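Local coordinates for RNA polymerase II-associated protein 3 (Homo sapiens, PDB 6FM8) that probably serves as a flexible scaffold that couples the chaperone HSP90 to the R2TP co-chaperone complex, at residues F16-Y27 and I36-K47. Numbering follows the deposited sequence.
Sequences FNQIVKILHDFY and IFEILQRLSELK
Phe16 meets Leu43 with the rim of its ring: CZ lies 3.3 Å from Leu43 O, close to the ring plane, while Val20 CG2 of its own helix covers one face, displaced from the ring centre. At the other end of this antiparallel helical hairpin, Phe26 turns a ring edge to Ile36 CG1, and Ile36 CB lies at the edge of the Tyr27 ring. Segments 16-27 and 36-47 cross at -152° with axes 9.8 Å apart, forming a largely apolar seam within the C-terminal region of RPAP3. Knobs-into-holes packing fills its middle, Leu23 sitting among Ile36, Ile39, Leu40 and Leu43, and Leu40 among Val20, Leu23, His24 and Tyr27. The Tyr27 side chain lies alongside Phe37, placed there by a chi1 of -177° that sets CG anti to the backbone N; its CE1 is 3.6 Å from Phe37 CB, and it also touches Lys32 and Pro33 of the connecting loop. Cut back to an alanine, Tyr27 would retain its CB contact with Ile36 CG2, but Phe37 would probably lose its aromatic neighbour and a gap would be likely to open beside the loop. The Leu23 and Leu43 side chains meet roughly perpendicular to each other, and their CD1 methyls press unusually close, 3.5 Å apart.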
loop_
_atom_site.group_PDB
_atom_site.type_symbol
_atom_site.label_atom_id
_atom_site.label_comp_id
_atom_site.label_asym_id
_atom_site.label_seq_id
_atom_site.Cartn_x
_atom_site.Cartn_y
_atom_site.Cartn_z
ATOM N N PHE A 16 -6.749 3.872 -1.320
ATOM C CA PHE A 16 -5.417 3.626 -0.749
ATOM C C PHE A 16 -5.520 3.238 0.736
ATOM O O PHE A 16 -4.949 2.214 1.152
ATOM C CB PHE A 16 -4.528 4.882 -0.916
ATOM C CG PHE A 16 -3.133 4.732 -0.355
ATOM C CD1 PHE A 16 -2.858 5.045 0.973
ATOM C CD2 PHE A 16 -2.097 4.251 -1.150
ATOM C CE1 PHE A 16 -1.575 4.864 1.499
ATOM C CE2 PHE A 16 -0.809 4.092 -0.629
ATOM C CZ PHE A 16 -0.557 4.390 0.689
ATOM N N ASN A 17 -6.236 4.065 1.545
ATOM C CA ASN A 17 -6.370 3.792 2.983
ATOM C C ASN A 17 -7.039 2.439 3.230
ATOM O O ASN A 17 -6.602 1.682 4.101
ATOM C CB ASN A 17 -7.147 4.914 3.695
ATOM C CG ASN A 17 -6.412 6.236 3.754
ATOM O OD1 ASN A 17 -5.215 6.335 3.461
ATOM N ND2 ASN A 17 -7.141 7.302 4.046
ATOM N N GLN A 18 -8.096 2.135 2.470
ATOM C CA GLN A 18 -8.802 0.868 2.642
ATOM C C GLN A 18 -7.921 -0.331 2.344
ATOM O O GLN A 18 -7.920 -1.293 3.113
ATOM C CB GLN A 18 -10.044 0.832 1.762
ATOM C CG GLN A 18 -11.169 1.644 2.356
ATOM C CD GLN A 18 -12.348 1.641 1.441
ATOM O OE1 GLN A 18 -12.860 0.583 1.085
ATOM N NE2 GLN A 18 -12.810 2.821 1.054
ATOM N N ILE A 19 -7.199 -0.293 1.229
ATOM C CA ILE A 19 -6.344 -1.431 0.867
ATOM C C ILE A 19 -5.160 -1.567 1.859
ATOM O O ILE A 19 -4.792 -2.687 2.171
ATOM C CB ILE A 19 -5.872 -1.454 -0.609
ATOM C CG1 ILE A 19 -5.364 -2.870 -0.991
ATOM C CG2 ILE A 19 -4.799 -0.400 -0.899
ATOM C CD1 ILE A 19 -6.386 -3.979 -0.838
ATOM N N VAL A 20 -4.634 -0.452 2.406
ATOM C CA VAL A 20 -3.541 -0.542 3.391
ATOM C C VAL A 20 -4.065 -1.273 4.641
ATOM O O VAL A 20 -3.418 -2.203 5.125
ATOM C CB VAL A 20 -2.928 0.852 3.703
ATOM C CG1 VAL A 20 -2.080 0.824 4.982
ATOM C CG2 VAL A 20 -2.100 1.340 2.524
ATOM N N LYS A 21 -5.272 -0.907 5.104
ATOM C CA LYS A 21 -5.942 -1.531 6.247
ATOM C C LYS A 21 -6.152 -3.028 6.006
ATOM O O LYS A 21 -5.780 -3.814 6.867
ATOM C CB LYS A 21 -7.291 -0.823 6.547
ATOM C CG LYS A 21 -8.043 -1.392 7.742
ATOM N N ILE A 22 -6.716 -3.416 4.839
ATOM C CA ILE A 22 -6.964 -4.813 4.457
ATOM C C ILE A 22 -5.642 -5.615 4.458
ATOM O O ILE A 22 -5.568 -6.691 5.050
ATOM C CB ILE A 22 -7.654 -4.850 3.070
ATOM C CG1 ILE A 22 -9.151 -4.505 3.214
ATOM C CG2 ILE A 22 -7.473 -6.222 2.414
ATOM C CD1 ILE A 22 -9.804 -3.970 1.917
ATOM N N LEU A 23 -4.607 -5.057 3.822
ATOM C CA LEU A 23 -3.303 -5.700 3.719
ATOM C C LEU A 23 -2.621 -5.814 5.093
ATOM O O LEU A 23 -1.999 -6.827 5.380
ATOM C CB LEU A 23 -2.412 -4.899 2.759
ATOM C CG LEU A 23 -2.676 -5.143 1.254
ATOM C CD1 LEU A 23 -2.013 -4.095 0.435
ATOM C CD2 LEU A 23 -2.197 -6.502 0.813
ATOM N N HIS A 24 -2.736 -4.779 5.922
ATOM C CA HIS A 24 -2.116 -4.807 7.247
ATOM C C HIS A 24 -2.829 -5.835 8.140
ATOM O O HIS A 24 -2.162 -6.593 8.838
ATOM C CB HIS A 24 -2.087 -3.406 7.877
ATOM C CG HIS A 24 -1.481 -3.404 9.242
ATOM N ND1 HIS A 24 -0.138 -3.672 9.436
ATOM C CD2 HIS A 24 -2.069 -3.219 10.443
ATOM C CE1 HIS A 24 0.049 -3.630 10.746
ATOM N NE2 HIS A 24 -1.075 -3.341 11.390
ATOM N N ASP A 25 -4.169 -5.908 8.070
ATOM C CA ASP A 25 -4.957 -6.905 8.805
ATOM C C ASP A 25 -4.560 -8.314 8.386
ATOM O O ASP A 25 -4.354 -9.176 9.248
ATOM C CB ASP A 25 -6.460 -6.704 8.558
ATOM C CG ASP A 25 -7.094 -5.605 9.371
ATOM O OD1 ASP A 25 -6.373 -4.955 10.161
ATOM O OD2 ASP A 25 -8.300 -5.352 9.175
ATOM N N PHE A 26 -4.420 -8.536 7.058
ATOM C CA PHE A 26 -4.019 -9.831 6.490
ATOM C C PHE A 26 -2.572 -10.162 6.932
ATOM O O PHE A 26 -2.284 -11.316 7.288
ATOM C CB PHE A 26 -4.133 -9.784 4.953
ATOM C CG PHE A 26 -3.859 -11.094 4.251
ATOM C CD1 PHE A 26 -4.886 -12.007 4.023
ATOM C CD2 PHE A 26 -2.594 -11.390 3.769
ATOM C CE1 PHE A 26 -4.643 -13.199 3.340
ATOM C CE2 PHE A 26 -2.345 -12.598 3.103
ATOM C CZ PHE A 26 -3.372 -13.490 2.888
ATOM N N TYR A 27 -1.692 -9.138 6.962
ATOM C CA TYR A 27 -0.287 -9.262 7.392
ATOM C C TYR A 27 -0.221 -9.834 8.807
ATOM O O TYR A 27 0.429 -10.853 9.010
ATOM C CB TYR A 27 0.424 -7.910 7.321
ATOM C CG TYR A 27 1.897 -7.920 7.681
ATOM C CD1 TYR A 27 2.826 -8.585 6.885
ATOM C CD2 TYR A 27 2.368 -7.202 8.775
ATOM C CE1 TYR A 27 4.188 -8.568 7.194
ATOM C CE2 TYR A 27 3.731 -7.163 9.086
ATOM C CZ TYR A 27 4.638 -7.841 8.288
ATOM O OH TYR A 27 5.978 -7.828 8.611
ATOM N N ILE A 36 3.593 -9.980 1.968
ATOM C CA ILE A 36 2.657 -8.892 2.351
ATOM C C ILE A 36 3.441 -7.684 2.844
ATOM O O ILE A 36 3.092 -6.555 2.512
ATOM C CB ILE A 36 1.598 -9.404 3.358
ATOM C CG1 ILE A 36 0.926 -10.698 2.801
ATOM C CG2 ILE A 36 0.544 -8.305 3.702
ATOM C CD1 ILE A 36 0.144 -10.531 1.426
ATOM N N PHE A 37 4.522 -7.914 3.602
ATOM C CA PHE A 37 5.407 -6.840 4.050
ATOM C C PHE A 37 5.887 -6.004 2.845
ATOM O O PHE A 37 5.878 -4.773 2.878
ATOM C CB PHE A 37 6.626 -7.479 4.761
ATOM C CG PHE A 37 7.646 -6.442 5.159
ATOM C CD1 PHE A 37 7.502 -5.724 6.338
ATOM C CD2 PHE A 37 8.756 -6.187 4.356
ATOM C CE1 PHE A 37 8.442 -4.753 6.702
ATOM C CE2 PHE A 37 9.686 -5.203 4.712
ATOM C CZ PHE A 37 9.525 -4.505 5.891
ATOM N N GLU A 38 6.332 -6.698 1.790
ATOM C CA GLU A 38 6.839 -6.047 0.588
ATOM C C GLU A 38 5.762 -5.176 -0.084
ATOM O O GLU A 38 6.065 -4.053 -0.508
ATOM C CB GLU A 38 7.381 -7.102 -0.380
ATOM C CG GLU A 38 8.708 -7.689 0.076
ATOM N N ILE A 39 4.521 -5.665 -0.168
ATOM C CA ILE A 39 3.439 -4.885 -0.789
ATOM C C ILE A 39 3.196 -3.606 0.046
ATOM O O ILE A 39 3.117 -2.502 -0.511
ATOM C CB ILE A 39 2.147 -5.722 -0.977
ATOM C CG1 ILE A 39 2.386 -6.938 -1.931
ATOM C CG2 ILE A 39 1.020 -4.835 -1.530
ATOM C CD1 ILE A 39 1.237 -8.019 -1.861
ATOM N N LEU A 40 3.112 -3.768 1.380
ATOM C CA LEU A 40 2.923 -2.652 2.315
ATOM C C LEU A 40 4.077 -1.653 2.227
ATOM O O LEU A 40 3.827 -0.449 2.261
ATOM C CB LEU A 40 2.780 -3.187 3.752
ATOM C CG LEU A 40 1.436 -3.872 4.055
ATOM C CD1 LEU A 40 1.535 -4.741 5.326
ATOM C CD2 LEU A 40 0.282 -2.808 4.180
ATOM N N GLN A 41 5.336 -2.150 2.073
ATOM C CA GLN A 41 6.507 -1.282 1.953
ATOM C C GLN A 41 6.414 -0.435 0.679
ATOM O O GLN A 41 6.670 0.759 0.739
ATOM C CB GLN A 41 7.809 -2.111 1.968
ATOM C CG GLN A 41 8.751 -1.771 3.115
ATOM C CD GLN A 41 9.471 -0.456 2.917
ATOM O OE1 GLN A 41 10.219 -0.262 1.951
ATOM N NE2 GLN A 41 9.269 0.476 3.839
ATOM N N ARG A 42 5.988 -1.028 -0.452
ATOM C CA ARG A 42 5.830 -0.281 -1.711
ATOM C C ARG A 42 4.714 0.785 -1.572
ATOM O O ARG A 42 4.857 1.909 -2.060
ATOM C CB ARG A 42 5.500 -1.221 -2.882
ATOM C CG ARG A 42 6.679 -1.985 -3.465
ATOM C CD ARG A 42 6.307 -2.583 -4.815
ATOM N N LEU A 43 3.614 0.438 -0.885
ATOM C CA LEU A 43 2.518 1.393 -0.687
ATOM C C LEU A 43 2.976 2.591 0.188
ATOM O O LEU A 43 2.614 3.745 -0.093
ATOM C CB LEU A 43 1.291 0.703 -0.066
ATOM C CG LEU A 43 0.537 -0.222 -1.019
ATOM C CD1 LEU A 43 -0.463 -1.053 -0.261
ATOM C CD2 LEU A 43 -0.166 0.571 -2.116
ATOM N N SER A 44 3.802 2.313 1.202
ATOM C CA SER A 44 4.333 3.355 2.106
ATOM C C SER A 44 5.273 4.318 1.355
ATOM O O SER A 44 5.387 5.472 1.764
ATOM C CB SER A 44 5.042 2.738 3.308
ATOM O OG SER A 44 6.341 2.277 2.978
ATOM N N GLU A 45 5.924 3.843 0.258
ATOM C CA GLU A 45 6.831 4.636 -0.579
ATOM C C GLU A 45 6.038 5.622 -1.424
ATOM O O GLU A 45 6.519 6.720 -1.701
ATOM C CB GLU A 45 7.674 3.724 -1.493
ATOM C CG GLU A 45 8.761 2.938 -0.776
ATOM C CD GLU A 45 9.444 1.849 -1.583
ATOM O OE1 GLU A 45 9.402 1.896 -2.836
ATOM O OE2 GLU A 45 10.042 0.947 -0.952
ATOM N N LEU A 46 4.814 5.227 -1.842
ATOM C CA LEU A 46 3.921 6.077 -2.640
ATOM C C LEU A 46 3.394 7.207 -1.786
ATOM O O LEU A 46 3.302 8.345 -2.249
ATOM C CB LEU A 46 2.732 5.280 -3.203
ATOM C CG LEU A 46 3.043 4.165 -4.173
ATOM C CD1 LEU A 46 1.857 3.239 -4.305
ATOM C CD2 LEU A 46 3.494 4.709 -5.527
ATOM N N LYS A 47 3.036 6.884 -0.529
ATOM C CA LYS A 47 2.507 7.841 0.434
ATOM C C LYS A 47 3.574 8.884 0.798
ATOM O O LYS A 47 3.236 10.046 1.045
ATOM C CB LYS A 47 2.005 7.109 1.676
ATOM C CG LYS A 47 0.621 7.557 2.110
ATOM C CD LYS A 47 0.576 8.047 3.537
ATOM C CE LYS A 47 0.800 9.537 3.623
ATOM N NZ LYS A 47 0.633 10.036 5.013
#